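Local structure of heavy-metal chelation domain-containing protein (Pyrococcus horikoshii, 3NPG) at residues G4-R9 against G178-I183; G46-L51 against G85-N90; Y95-R100 against Q201-F206; G123-V128 against I169-C174; L192-G197 against H214-K219. The protein is of unknown function but belongs to a family named for putative heavy-metal chelation, and contains a Rossmann-like domain. All blocks are in the same frame, centred on the assembly; numbering follows the deposited sequence.

Contacts 2 and 5 are the buried ones, and contacts 1, 3 and 4 are partly buried. Contacts 4 and 5 belong to the same mixed sheet, since strands 167-171 and 192-196 are neighbours in it. Contacts 2 and 3 share helix 79-96, one on its body and the other at its C-terminal end. Contact 1 brings the N-terminal helix against helix 180-186, near a second subunit. The chemistry changes with place. Contact 5 is mostly backbone hydrogen bonding within the sheet. Contact 2 joins small residues with one hydrogen bond from an asparagine amide. Contacts 3 and 4 are apolar. Contact 1 depends on a carboxylate. Q201 of contact 3 bonds to both contact 2 and contact 5.

Contact 1. Residues G4-R9 against G178-I183; sequences GMLLSR and GTLDMI
The carboxylate of D181 meets the backbone N-H of L6, near the N-terminal end of helix 6-17. The main hydrogen bond runs from L6 N to D181 OD2, at 2.9 Å. OD2 takes it on its syn lone pair, the side that faces OD1. L6 N also makes a weak bond to D181 OD1, at 3.3 Å. CG of D181 is anti to its own carbonyl carbon (chi1 -72°), which carries both oxygens across to L6. A water donates to D181 OD1 at 2.8 Å and accepts weakly from L7 N. One amide thus reaches the acid directly and the next, weakly, through a water; the helix end probably helps to stabilise the negative charge. The contact joins the N-terminal helix to helix 180-186, which directly precedes strand 192-196 of the Rossmann-like domain. Charge plays a looser part at R9. Its NH2 lies 4.4 Å from D181 OD2, too far for a salt bridge, and its NH1 bonds weakly to G4 O. With an alanine here in place of D181, the L6 amide would probably lose its acceptor and R9 the opposite charge beside it. Two apolar contacts accompany the polar link. CD2 of L6 touches CD2 of L180 at 3.7 Å, the two side chains crossing at a slant. The selenomethionine M5 bends at its last torsion, and its CE rests 3.8 Å from CA of G178. H160 of the second subunit packs on M5 and D181, and its NE2 donates a hydrogen bond to G178 O.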
# COMPACT_ATOMS: atom_id res chain seq x y z
N GLY A 4 -12.36 -13.08 -23.02
CA GLY A 4 -12.66 -11.79 -23.63
C GLY A 4 -11.45 -10.88 -23.76
O GLY A 4 -11.51 -9.88 -24.48
N MSE A 5 -10.36 -11.23 -23.05
CA MSE A 5 -9.12 -10.46 -23.04
C MSE A 5 -8.46 -10.44 -24.39
O MSE A 5 -8.49 -11.45 -25.10
CB MSE A 5 -8.12 -11.06 -22.04
CG MSE A 5 -8.53 -10.92 -20.60
SE MSE A 5 -7.05 -11.42 -19.44
CE MSE A 5 -6.06 -9.83 -19.52
N LEU A 6 -7.73 -9.36 -24.69
CA LEU A 6 -6.82 -9.32 -25.83
C LEU A 6 -5.70 -10.36 -25.58
O LEU A 6 -5.25 -11.01 -26.52
CB LEU A 6 -6.21 -7.91 -25.96
CG LEU A 6 -5.16 -7.71 -27.07
CD1 LEU A 6 -5.75 -8.00 -28.43
CD2 LEU A 6 -4.59 -6.31 -27.03
N LEU A 7 -5.34 -10.57 -24.29
CA LEU A 7 -4.33 -11.54 -23.87
C LEU A 7 -4.78 -12.99 -24.15
O LEU A 7 -3.95 -13.87 -24.34
CB LEU A 7 -4.03 -11.35 -22.38
CG LEU A 7 -2.68 -11.84 -21.87
CD1 LEU A 7 -1.55 -11.37 -22.76
CD2 LEU A 7 -2.45 -11.38 -20.46
N SER A 8 -6.11 -13.21 -24.22
CA SER A 8 -6.66 -14.53 -24.53
C SER A 8 -6.50 -14.83 -26.02
O SER A 8 -6.38 -15.99 -26.40
CB SER A 8 -8.13 -14.59 -24.14
OG SER A 8 -8.54 -15.93 -23.92
N ARG A 9 -6.49 -13.78 -26.85
CA ARG A 9 -6.31 -13.92 -28.30
C ARG A 9 -4.84 -14.04 -28.66
O ARG A 9 -4.48 -14.77 -29.58
CB ARG A 9 -6.98 -12.76 -29.05
CG ARG A 9 -8.49 -12.67 -28.82
CD ARG A 9 -9.17 -11.66 -29.73
NE ARG A 9 -8.86 -10.27 -29.36
CZ ARG A 9 -9.53 -9.58 -28.44
NH1 ARG A 9 -10.52 -10.14 -27.76
NH2 ARG A 9 -9.19 -8.33 -28.17
N GLY A 178 -3.88 -6.57 -17.02
CA GLY A 178 -5.15 -6.63 -17.75
C GLY A 178 -5.78 -5.29 -18.06
O GLY A 178 -6.94 -5.24 -18.46
N THR A 179 -5.01 -4.20 -17.94
CA THR A 179 -5.53 -2.85 -18.20
C THR A 179 -5.44 -2.45 -19.69
O THR A 179 -6.05 -1.45 -20.09
CB THR A 179 -4.84 -1.82 -17.28
OG1 THR A 179 -3.43 -1.89 -17.45
CG2 THR A 179 -5.20 -2.02 -15.83
N LEU A 180 -4.69 -3.23 -20.51
CA LEU A 180 -4.48 -2.92 -21.93
C LEU A 180 -5.79 -2.82 -22.73
O LEU A 180 -5.94 -1.91 -23.55
CB LEU A 180 -3.51 -3.93 -22.58
CG LEU A 180 -3.18 -3.70 -24.09
CD1 LEU A 180 -2.59 -2.31 -24.33
CD2 LEU A 180 -2.23 -4.76 -24.60
N ASP A 181 -6.74 -3.75 -22.47
CA ASP A 181 -8.04 -3.77 -23.16
C ASP A 181 -8.82 -2.47 -22.95
O ASP A 181 -9.41 -1.95 -23.90
CB ASP A 181 -8.88 -4.97 -22.71
CG ASP A 181 -8.37 -6.30 -23.24
OD1 ASP A 181 -7.28 -6.74 -22.80
OD2 ASP A 181 -9.10 -6.93 -24.02
N MSE A 182 -8.81 -1.93 -21.71
CA MSE A 182 -9.48 -0.68 -21.37
C MSE A 182 -8.77 0.53 -22.00
O MSE A 182 -9.42 1.38 -22.61
CB MSE A 182 -9.57 -0.51 -19.83
CG MSE A 182 -10.31 0.77 -19.38
SE MSE A 182 -9.15 2.32 -19.23
CE MSE A 182 -7.96 1.68 -17.84
N ILE A 183 -7.42 0.59 -21.87
CA ILE A 183 -6.59 1.67 -22.42
C ILE A 183 -6.86 1.87 -23.92
O ILE A 183 -7.08 3.01 -24.35
CB ILE A 183 -5.08 1.43 -22.12
CG1 ILE A 183 -4.80 1.59 -20.60
CG2 ILE A 183 -4.18 2.36 -22.96
CD1 ILE A 183 -3.49 0.93 -20.13
O HOH W 1 -4.96 -8.12 -22.04

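Contact 2. Residues G46-L51 against G85-N90; sequences GVAMTL and GVAAIN
G46 lies against helix 79-96, with its CA 3.5 Å from A87 O in a CA-H...O contact. A side chain at G46 would run into A87 O and the carbonyl carbon of N90, so the glycine lets the strand come this close. The axes of strand 46-49 and helix 85-90 come within 5.7 Å and run roughly antiparallel, at 147°. A48 is the next inward-facing residue of the strand. Its methyl reaches the helix backbone at A87 N, 3.5 Å away. CB of A48 also meets CB of A87 at 3.8 Å and CG1 of V86 at 3.9 Å. V47, between the two, turns its side chain from the helix but offers its carbonyl. CG of N90 is anti to its carbonyl carbon (chi1 -67°), which brings ND2 to V47 O. N90 ND2 donates to V47 O at 2.6 Å, with that oxygen near the amide plane of N90. ND2 also bonds to T199 O, which fixes the amide between two carbonyls. Strand 43-49 is an outermost strand of the three-stranded antiparallel sheet within this chain. Strand 32-38 pairs with it, V176 of helix 174-177 touches A48 and V86, and helix 67-72 packs on A88 and I89.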
# COMPACT_ATOMS: atom_id res chain seq x y z
N GLY A 46 12.44 -14.68 -22.47
CA GLY A 46 11.30 -13.79 -22.38
C GLY A 46 11.05 -13.35 -20.95
O GLY A 46 11.22 -14.15 -20.02
N VAL A 47 10.69 -12.07 -20.76
CA VAL A 47 10.45 -11.53 -19.42
C VAL A 47 9.09 -10.86 -19.31
O VAL A 47 8.55 -10.41 -20.31
CB VAL A 47 11.60 -10.60 -18.92
CG1 VAL A 47 12.90 -11.37 -18.73
CG2 VAL A 47 11.80 -9.42 -19.86
N ALA A 48 8.54 -10.81 -18.09
CA ALA A 48 7.29 -10.12 -17.80
C ALA A 48 7.36 -9.54 -16.41
O ALA A 48 7.68 -10.27 -15.46
CB ALA A 48 6.11 -11.07 -17.92
N MSE A 49 7.17 -8.22 -16.27
CA MSE A 49 7.29 -7.53 -14.98
C MSE A 49 6.40 -8.14 -13.90
O MSE A 49 5.19 -8.28 -14.09
CB MSE A 49 7.01 -6.03 -15.12
CG MSE A 49 7.25 -5.26 -13.84
SE MSE A 49 6.81 -3.41 -14.02
CE MSE A 49 8.58 -2.73 -14.39
N THR A 50 7.01 -8.47 -12.76
CA THR A 50 6.29 -8.99 -11.60
C THR A 50 5.67 -7.83 -10.85
O THR A 50 6.36 -6.84 -10.58
CB THR A 50 7.23 -9.83 -10.72
OG1 THR A 50 7.85 -10.83 -11.53
CG2 THR A 50 6.51 -10.48 -9.56
N LEU A 51 4.37 -7.92 -10.56
CA LEU A 51 3.66 -6.88 -9.83
C LEU A 51 3.22 -7.43 -8.47
O LEU A 51 2.12 -8.00 -8.35
CB LEU A 51 2.44 -6.39 -10.65
CG LEU A 51 2.73 -5.93 -12.08
CD1 LEU A 51 1.46 -5.82 -12.88
CD2 LEU A 51 3.47 -4.60 -12.09
N GLY A 85 2.81 -16.71 -17.91
CA GLY A 85 2.25 -16.88 -19.25
C GLY A 85 2.71 -15.83 -20.24
O GLY A 85 3.10 -16.16 -21.36
N VAL A 86 2.68 -14.55 -19.82
CA VAL A 86 3.16 -13.43 -20.64
C VAL A 86 4.69 -13.54 -20.88
O VAL A 86 5.14 -13.35 -22.00
CB VAL A 86 2.77 -12.06 -20.02
CG1 VAL A 86 3.46 -10.90 -20.74
CG2 VAL A 86 1.25 -11.87 -20.03
N ALA A 87 5.46 -13.93 -19.83
CA ALA A 87 6.91 -14.16 -19.96
C ALA A 87 7.19 -15.28 -20.96
O ALA A 87 8.16 -15.19 -21.72
CB ALA A 87 7.51 -14.50 -18.60
N ALA A 88 6.31 -16.30 -21.00
CA ALA A 88 6.43 -17.42 -21.95
C ALA A 88 6.06 -16.98 -23.37
O ALA A 88 6.71 -17.40 -24.32
CB ALA A 88 5.54 -18.57 -21.52
N ILE A 89 5.02 -16.11 -23.51
CA ILE A 89 4.63 -15.55 -24.82
C ILE A 89 5.78 -14.71 -25.38
O ILE A 89 6.12 -14.82 -26.56
CB ILE A 89 3.30 -14.73 -24.73
CG1 ILE A 89 2.10 -15.63 -24.40
CG2 ILE A 89 3.04 -13.92 -26.02
CD1 ILE A 89 0.84 -14.89 -24.02
N ASN A 90 6.43 -13.91 -24.50
CA ASN A 90 7.58 -13.10 -24.86
C ASN A 90 8.79 -13.97 -25.23
O ASN A 90 9.53 -13.62 -26.15
CB ASN A 90 7.94 -12.14 -23.73
CG ASN A 90 6.89 -11.08 -23.49
OD1 ASN A 90 6.08 -10.75 -24.36
ND2 ASN A 90 6.90 -10.50 -22.30

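Contact 3. Residues Y95-R100 against Q201-F206; sequences YYIDLR and QLLPEF
I97 puts its CD1 into the notch formed by L203 and P204. The contact joins the end of helix 79-96 to the loop that follows strand 192-196 of the Rossmann-like domain. I97 is the first residue to leave the helix. Its CG1 is anti to the backbone N (chi1 -165°), and this sends CD1 over to the loop. One wall of the notch is CD2 of L203, 3.8 Å from I97 CD1. The other is the proline ring, whose CD is also 3.8 Å from that methyl. The proline and isoleucine side chains cross at about a right angle, while L203 and I97 slide past each other in opposite directions. L203 is in turn a bump. Its CD2 rests against CA of I97, and its CD1 comes near CB of Y96 at 4.4 Å. The tyrosine ring itself leads off from the loop, and the hydroxyl bonds weakly to L17 O. No hydrogen bond crosses this contact. The leucine is also held from behind: S93 and L17 touch it, and the ring of F206 has one face over its base. There CB of L203 stands 3.7 Å above the F206 ring plane, offset toward the rim.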
# COMPACT_ATOMS: atom_id res chain seq x y z
N TYR A 95 12.30 -15.50 -29.81
CA TYR A 95 12.92 -16.51 -30.67
C TYR A 95 12.61 -16.21 -32.15
O TYR A 95 13.48 -16.37 -33.00
CB TYR A 95 12.41 -17.92 -30.29
CG TYR A 95 13.06 -19.05 -31.07
CD1 TYR A 95 14.24 -19.63 -30.64
CD2 TYR A 95 12.45 -19.57 -32.21
CE1 TYR A 95 14.83 -20.69 -31.35
CE2 TYR A 95 13.02 -20.62 -32.92
CZ TYR A 95 14.21 -21.17 -32.49
OH TYR A 95 14.78 -22.21 -33.19
N TYR A 96 11.37 -15.75 -32.44
CA TYR A 96 10.91 -15.50 -33.81
C TYR A 96 10.92 -14.02 -34.22
O TYR A 96 10.60 -13.71 -35.38
CB TYR A 96 9.52 -16.12 -34.02
CG TYR A 96 9.49 -17.62 -33.92
CD1 TYR A 96 10.07 -18.42 -34.90
CD2 TYR A 96 8.83 -18.26 -32.88
CE1 TYR A 96 10.02 -19.81 -34.84
CE2 TYR A 96 8.77 -19.65 -32.81
CZ TYR A 96 9.37 -20.42 -33.78
OH TYR A 96 9.33 -21.79 -33.72
N ILE A 97 11.28 -13.10 -33.30
CA ILE A 97 11.28 -11.65 -33.58
C ILE A 97 12.22 -11.24 -34.73
O ILE A 97 13.40 -11.63 -34.74
CB ILE A 97 11.52 -10.80 -32.28
CG1 ILE A 97 11.15 -9.31 -32.49
CG2 ILE A 97 12.95 -10.97 -31.73
CD1 ILE A 97 9.69 -8.99 -32.37
N ASP A 98 11.69 -10.49 -35.72
CA ASP A 98 12.48 -9.97 -36.83
C ASP A 98 12.62 -8.46 -36.65
O ASP A 98 11.62 -7.74 -36.71
CB ASP A 98 11.82 -10.31 -38.18
CG ASP A 98 12.65 -9.96 -39.42
OD1 ASP A 98 13.85 -9.62 -39.25
OD2 ASP A 98 12.13 -10.09 -40.53
N LEU A 99 13.84 -8.00 -36.34
CA LEU A 99 14.09 -6.60 -36.04
C LEU A 99 14.75 -5.85 -37.21
O LEU A 99 15.47 -4.87 -37.00
CB LEU A 99 14.94 -6.48 -34.76
CG LEU A 99 14.31 -7.08 -33.50
CD1 LEU A 99 15.36 -7.31 -32.42
CD2 LEU A 99 13.19 -6.21 -32.98
N ARG A 100 14.44 -6.26 -38.46
CA ARG A 100 14.97 -5.59 -39.65
C ARG A 100 14.48 -4.15 -39.77
O ARG A 100 15.26 -3.26 -40.10
CB ARG A 100 14.62 -6.38 -40.92
CG ARG A 100 15.61 -7.48 -41.23
CD ARG A 100 15.15 -8.38 -42.35
NE ARG A 100 15.10 -7.68 -43.64
CZ ARG A 100 15.06 -8.31 -44.81
NH1 ARG A 100 15.10 -9.64 -44.85
NH2 ARG A 100 15.01 -7.62 -45.94
N GLN A 201 8.02 -7.53 -25.17
CA GLN A 201 8.86 -8.37 -26.04
C GLN A 201 8.03 -9.19 -27.02
O GLN A 201 8.59 -9.91 -27.85
CB GLN A 201 9.73 -9.31 -25.19
CG GLN A 201 10.99 -8.67 -24.63
CD GLN A 201 11.73 -9.60 -23.70
OE1 GLN A 201 11.14 -10.43 -23.01
NE2 GLN A 201 13.05 -9.46 -23.63
N LEU A 202 6.68 -9.10 -26.93
CA LEU A 202 5.76 -9.87 -27.78
C LEU A 202 5.89 -9.50 -29.28
O LEU A 202 6.37 -8.41 -29.61
CB LEU A 202 4.29 -9.73 -27.29
CG LEU A 202 3.55 -8.41 -27.63
CD1 LEU A 202 2.05 -8.59 -27.52
CD2 LEU A 202 3.99 -7.29 -26.75
N LEU A 203 5.49 -10.43 -30.19
CA LEU A 203 5.54 -10.18 -31.63
C LEU A 203 4.55 -9.08 -32.03
O LEU A 203 3.42 -9.08 -31.54
CB LEU A 203 5.25 -11.47 -32.43
CG LEU A 203 6.37 -12.52 -32.45
CD1 LEU A 203 5.89 -13.78 -33.08
CD2 LEU A 203 7.58 -12.01 -33.19
N PRO A 204 4.93 -8.17 -32.96
CA PRO A 204 3.98 -7.11 -33.38
C PRO A 204 2.72 -7.67 -34.03
O PRO A 204 1.63 -7.12 -33.84
CB PRO A 204 4.80 -6.26 -34.36
CG PRO A 204 6.22 -6.58 -34.06
CD PRO A 204 6.23 -8.01 -33.64
N GLU A 205 2.85 -8.81 -34.75
CA GLU A 205 1.73 -9.47 -35.44
C GLU A 205 0.59 -9.85 -34.47
O GLU A 205 -0.56 -9.98 -34.89
CB GLU A 205 2.21 -10.70 -36.23
CG GLU A 205 2.79 -11.81 -35.36
CD GLU A 205 3.27 -13.01 -36.12
OE1 GLU A 205 4.32 -12.90 -36.81
OE2 GLU A 205 2.63 -14.08 -36.02
N PHE A 206 0.91 -10.04 -33.16
CA PHE A 206 -0.08 -10.37 -32.14
C PHE A 206 -1.01 -9.18 -31.86
O PHE A 206 -2.15 -9.37 -31.44
CB PHE A 206 0.60 -10.82 -30.83
CG PHE A 206 1.43 -12.08 -30.93
CD1 PHE A 206 1.11 -13.08 -31.84
CD2 PHE A 206 2.46 -12.32 -30.03
CE1 PHE A 206 1.86 -14.25 -31.91
CE2 PHE A 206 3.20 -13.51 -30.08
CZ PHE A 206 2.89 -14.47 -31.02

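Contact 4. Residues G123-V128 against I169-C174; sequences GNMPPV and IASASC
M125, a selenomethionine, points its side chain across to strand 167-171. Its CB heads for the strand, and CG carries the chain on without touching it. SE makes the first contact, 3.8 Å from CG2 of I169, and the two side chains cross at an angle. The chain then bends at chi3 (56°), which sends CE on along the strand toward S171. CE ends 3.8 Å from S171 CB. One side chain thus covers two residues on the same face of the strand. Beside it V128 and I169 reach toward each other tip to tip, CG1 to CD1 at 4.1 Å. G123 passes S171 closely, its CA 4.2 Å from S171 CB. With positive phi and S171 so near, it has no room for a side chain. S171 OG and S173 OG are hydrogen-bonded at 3.1 Å, and a bound acetate, probably from the crystallisation liquor, lies by the S171 side chain. M125 is the N-cap residue of helix 126-132, in the turn after strand 118-122. That strand and 167-171 are neighbours, and the chain switches direction across the sheet between them, as at the crevice of Rossmann-like folds. T196 of strand 192-196 touches M125 and I169, and helix 107-112 covers I169 and V128.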
# COMPACT_ATOMS: atom_id res chain seq x y z
N GLY A 123 2.01 4.47 -16.15
CA GLY A 123 3.20 3.95 -15.50
C GLY A 123 4.25 5.03 -15.38
O GLY A 123 4.68 5.59 -16.38
N ASN A 124 4.60 5.39 -14.13
CA ASN A 124 5.55 6.48 -13.88
C ASN A 124 6.97 6.10 -14.31
O ASN A 124 7.65 5.31 -13.64
CB ASN A 124 5.51 6.91 -12.42
CG ASN A 124 6.22 8.22 -12.14
OD1 ASN A 124 6.46 9.03 -13.04
ND2 ASN A 124 6.52 8.48 -10.89
N MSE A 125 7.40 6.65 -15.46
CA MSE A 125 8.75 6.45 -15.99
C MSE A 125 9.50 7.80 -15.95
O MSE A 125 9.35 8.62 -16.86
CB MSE A 125 8.69 5.86 -17.42
CG MSE A 125 7.47 6.35 -18.24
SE MSE A 125 6.93 5.15 -19.68
CE MSE A 125 6.65 3.53 -18.64
N PRO A 126 10.21 8.10 -14.82
CA PRO A 126 10.82 9.43 -14.66
C PRO A 126 11.64 9.98 -15.86
O PRO A 126 11.44 11.14 -16.21
CB PRO A 126 11.65 9.30 -13.39
CG PRO A 126 10.95 8.25 -12.61
CD PRO A 126 10.40 7.27 -13.61
N PRO A 127 12.55 9.18 -16.51
CA PRO A 127 13.30 9.74 -17.66
C PRO A 127 12.39 10.17 -18.82
O PRO A 127 12.59 11.24 -19.39
CB PRO A 127 14.25 8.60 -18.05
CG PRO A 127 13.62 7.36 -17.51
CD PRO A 127 12.94 7.78 -16.24
N VAL A 128 11.36 9.35 -19.14
CA VAL A 128 10.41 9.64 -20.22
C VAL A 128 9.52 10.84 -19.85
O VAL A 128 9.30 11.72 -20.69
CB VAL A 128 9.55 8.39 -20.59
CG1 VAL A 128 8.60 8.69 -21.76
CG2 VAL A 128 10.45 7.20 -20.91
N ILE A 169 1.70 6.60 -23.96
CA ILE A 169 2.89 5.80 -23.66
C ILE A 169 2.57 4.93 -22.45
O ILE A 169 2.61 5.41 -21.32
CB ILE A 169 4.17 6.67 -23.45
CG1 ILE A 169 4.44 7.56 -24.67
CG2 ILE A 169 5.39 5.80 -23.13
CD1 ILE A 169 5.55 8.51 -24.48
N ALA A 170 2.11 3.69 -22.71
CA ALA A 170 1.68 2.78 -21.65
C ALA A 170 2.75 1.77 -21.32
O ALA A 170 3.26 1.10 -22.23
CB ALA A 170 0.40 2.06 -22.06
N SER A 171 3.11 1.66 -20.03
CA SER A 171 4.07 0.67 -19.56
C SER A 171 3.60 -0.71 -19.98
O SER A 171 2.42 -1.02 -19.84
CB SER A 171 4.22 0.73 -18.05
OG SER A 171 5.11 -0.26 -17.57
N ALA A 172 4.51 -1.52 -20.55
CA ALA A 172 4.19 -2.86 -21.04
C ALA A 172 3.60 -3.77 -19.94
O ALA A 172 3.06 -4.84 -20.25
CB ALA A 172 5.41 -3.49 -21.66
N SER A 173 3.64 -3.31 -18.67
CA SER A 173 3.06 -4.04 -17.54
C SER A 173 1.53 -4.03 -17.61
O SER A 173 0.88 -4.77 -16.87
CB SER A 173 3.54 -3.44 -16.22
OG SER A 173 3.12 -2.09 -16.07
N CYS A 174 0.95 -3.22 -18.52
CA CYS A 174 -0.50 -3.20 -18.73
C CYS A 174 -0.97 -4.52 -19.38
O CYS A 174 -2.16 -4.83 -19.37
CB CYS A 174 -0.92 -1.98 -19.56
SG CYS A 174 -0.28 -1.97 -21.26

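Contact 5. Residues L192-G197 against H214-K219; sequences LIVITG and HLASMK
I193 and I195 bond through their backbones to H214 and A216; strands 192-196 and 214-220 run side by side and parallel. H214 N donates to I193 O at 3.2 Å, and I195 N returns a weak bond to H214 O. A216 N then donates to I195 O, from above the carbonyl plane. G197 N to A216 O, at 2.8 Å, closes the series, nearly straight on to the carbonyl. The short strands run 17° apart. A last bond comes from a side chain: S217 OG donates to G197 O at 3.0 Å. OG is anti to the S217 backbone N (chi1 -165°), and this aims it at the carbonyl just past the strand end. Were S217 an alanine, G197 O would probably lose this donor, and the turn after strand 192-196 could be freer to move. On the face with H214, CD1 of L192 lies 3.4 Å from H214 ND1, crossing at a slant. CG1 of V194 meets CB of A216 at 4.0 Å, and T196 OG1 sits 3.6 Å from the same methyl. On the other face CB of I195 touches CD2 of L215 at 3.8 Å. Further out, strands 167-171 and 242-248 flank the pair, and helix 107-112 covers L192, V194, T196 and H214. Q201 packs on S217 and bonds to M218 O. G197 has positive phi and lies near a bound acetate. The strands are thus joined mainly by peptide groups, with apolar contacts on both faces, and the one side-chain hydrogen bond comes where the pairing stops.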
# COMPACT_ATOMS: atom_id res chain seq x y z
N LEU A 192 -1.15 7.79 -31.77
CA LEU A 192 0.12 7.16 -31.44
C LEU A 192 0.01 6.45 -30.08
O LEU A 192 -0.16 7.11 -29.05
CB LEU A 192 1.22 8.25 -31.40
CG LEU A 192 2.65 7.78 -31.12
CD1 LEU A 192 3.19 6.96 -32.28
CD2 LEU A 192 3.55 8.95 -30.89
N ILE A 193 0.04 5.09 -30.08
CA ILE A 193 -0.03 4.29 -28.85
C ILE A 193 1.20 3.40 -28.75
O ILE A 193 1.38 2.48 -29.55
CB ILE A 193 -1.36 3.47 -28.77
CG1 ILE A 193 -2.59 4.41 -28.85
CG2 ILE A 193 -1.39 2.61 -27.49
CD1 ILE A 193 -3.87 3.73 -29.03
N VAL A 194 2.09 3.71 -27.79
CA VAL A 194 3.35 2.99 -27.60
C VAL A 194 3.31 2.14 -26.33
O VAL A 194 3.09 2.67 -25.24
CB VAL A 194 4.57 3.96 -27.59
CG1 VAL A 194 5.88 3.18 -27.59
CG2 VAL A 194 4.51 4.92 -28.77
N ILE A 195 3.54 0.82 -26.47
CA ILE A 195 3.63 -0.09 -25.32
C ILE A 195 5.12 -0.31 -25.02
O ILE A 195 5.82 -0.96 -25.80
CB ILE A 195 2.86 -1.43 -25.60
CG1 ILE A 195 1.40 -1.16 -26.09
CG2 ILE A 195 2.89 -2.35 -24.38
CD1 ILE A 195 0.51 -0.26 -25.15
N THR A 196 5.62 0.35 -23.96
CA THR A 196 7.06 0.37 -23.66
C THR A 196 7.45 -0.47 -22.45
O THR A 196 6.76 -0.46 -21.43
CB THR A 196 7.57 1.82 -23.58
OG1 THR A 196 9.00 1.80 -23.46
CG2 THR A 196 6.96 2.59 -22.42
N GLY A 197 8.61 -1.12 -22.55
CA GLY A 197 9.17 -1.91 -21.46
C GLY A 197 9.54 -3.33 -21.85
O GLY A 197 9.05 -3.85 -22.86
N HIS A 214 3.08 1.18 -31.97
CA HIS A 214 4.49 0.80 -31.82
C HIS A 214 4.70 -0.09 -30.60
O HIS A 214 3.89 -0.07 -29.67
CB HIS A 214 5.37 2.06 -31.69
CG HIS A 214 5.35 2.94 -32.90
ND1 HIS A 214 4.32 3.83 -33.13
CD2 HIS A 214 6.28 3.09 -33.88
CE1 HIS A 214 4.62 4.45 -34.26
NE2 HIS A 214 5.79 4.05 -34.74
N LEU A 215 5.81 -0.83 -30.60
CA LEU A 215 6.26 -1.63 -29.47
C LEU A 215 7.68 -1.24 -29.13
O LEU A 215 8.57 -1.39 -29.97
CB LEU A 215 6.18 -3.14 -29.79
CG LEU A 215 4.82 -3.81 -29.55
CD1 LEU A 215 4.79 -5.20 -30.16
CD2 LEU A 215 4.49 -3.88 -28.06
N ALA A 216 7.89 -0.66 -27.94
CA ALA A 216 9.23 -0.27 -27.49
C ALA A 216 9.71 -1.23 -26.42
O ALA A 216 9.24 -1.19 -25.28
CB ALA A 216 9.22 1.14 -26.96
N SER A 217 10.60 -2.16 -26.79
CA SER A 217 11.09 -3.17 -25.88
C SER A 217 12.59 -3.41 -26.07
O SER A 217 13.28 -2.55 -26.64
CB SER A 217 10.32 -4.47 -26.07
OG SER A 217 10.53 -5.35 -24.99
N MSE A 218 13.11 -4.56 -25.58
CA MSE A 218 14.53 -4.89 -25.69
C MSE A 218 14.74 -6.40 -25.88
O MSE A 218 14.00 -7.21 -25.32
CB MSE A 218 15.31 -4.39 -24.46
CG MSE A 218 14.86 -5.03 -23.15
SE MSE A 218 15.54 -4.08 -21.61
CE MSE A 218 14.56 -2.36 -21.83
N LYS A 219 15.77 -6.76 -26.66
CA LYS A 219 16.11 -8.16 -26.90
C LYS A 219 17.39 -8.52 -26.16
O LYS A 219 18.39 -7.80 -26.27
CB LYS A 219 16.25 -8.45 -28.40
CG LYS A 219 16.51 -9.92 -28.72
CD LYS A 219 16.60 -10.18 -30.21
CE LYS A 219 16.84 -11.63 -30.50
NZ LYS A 219 16.95 -11.88 -31.96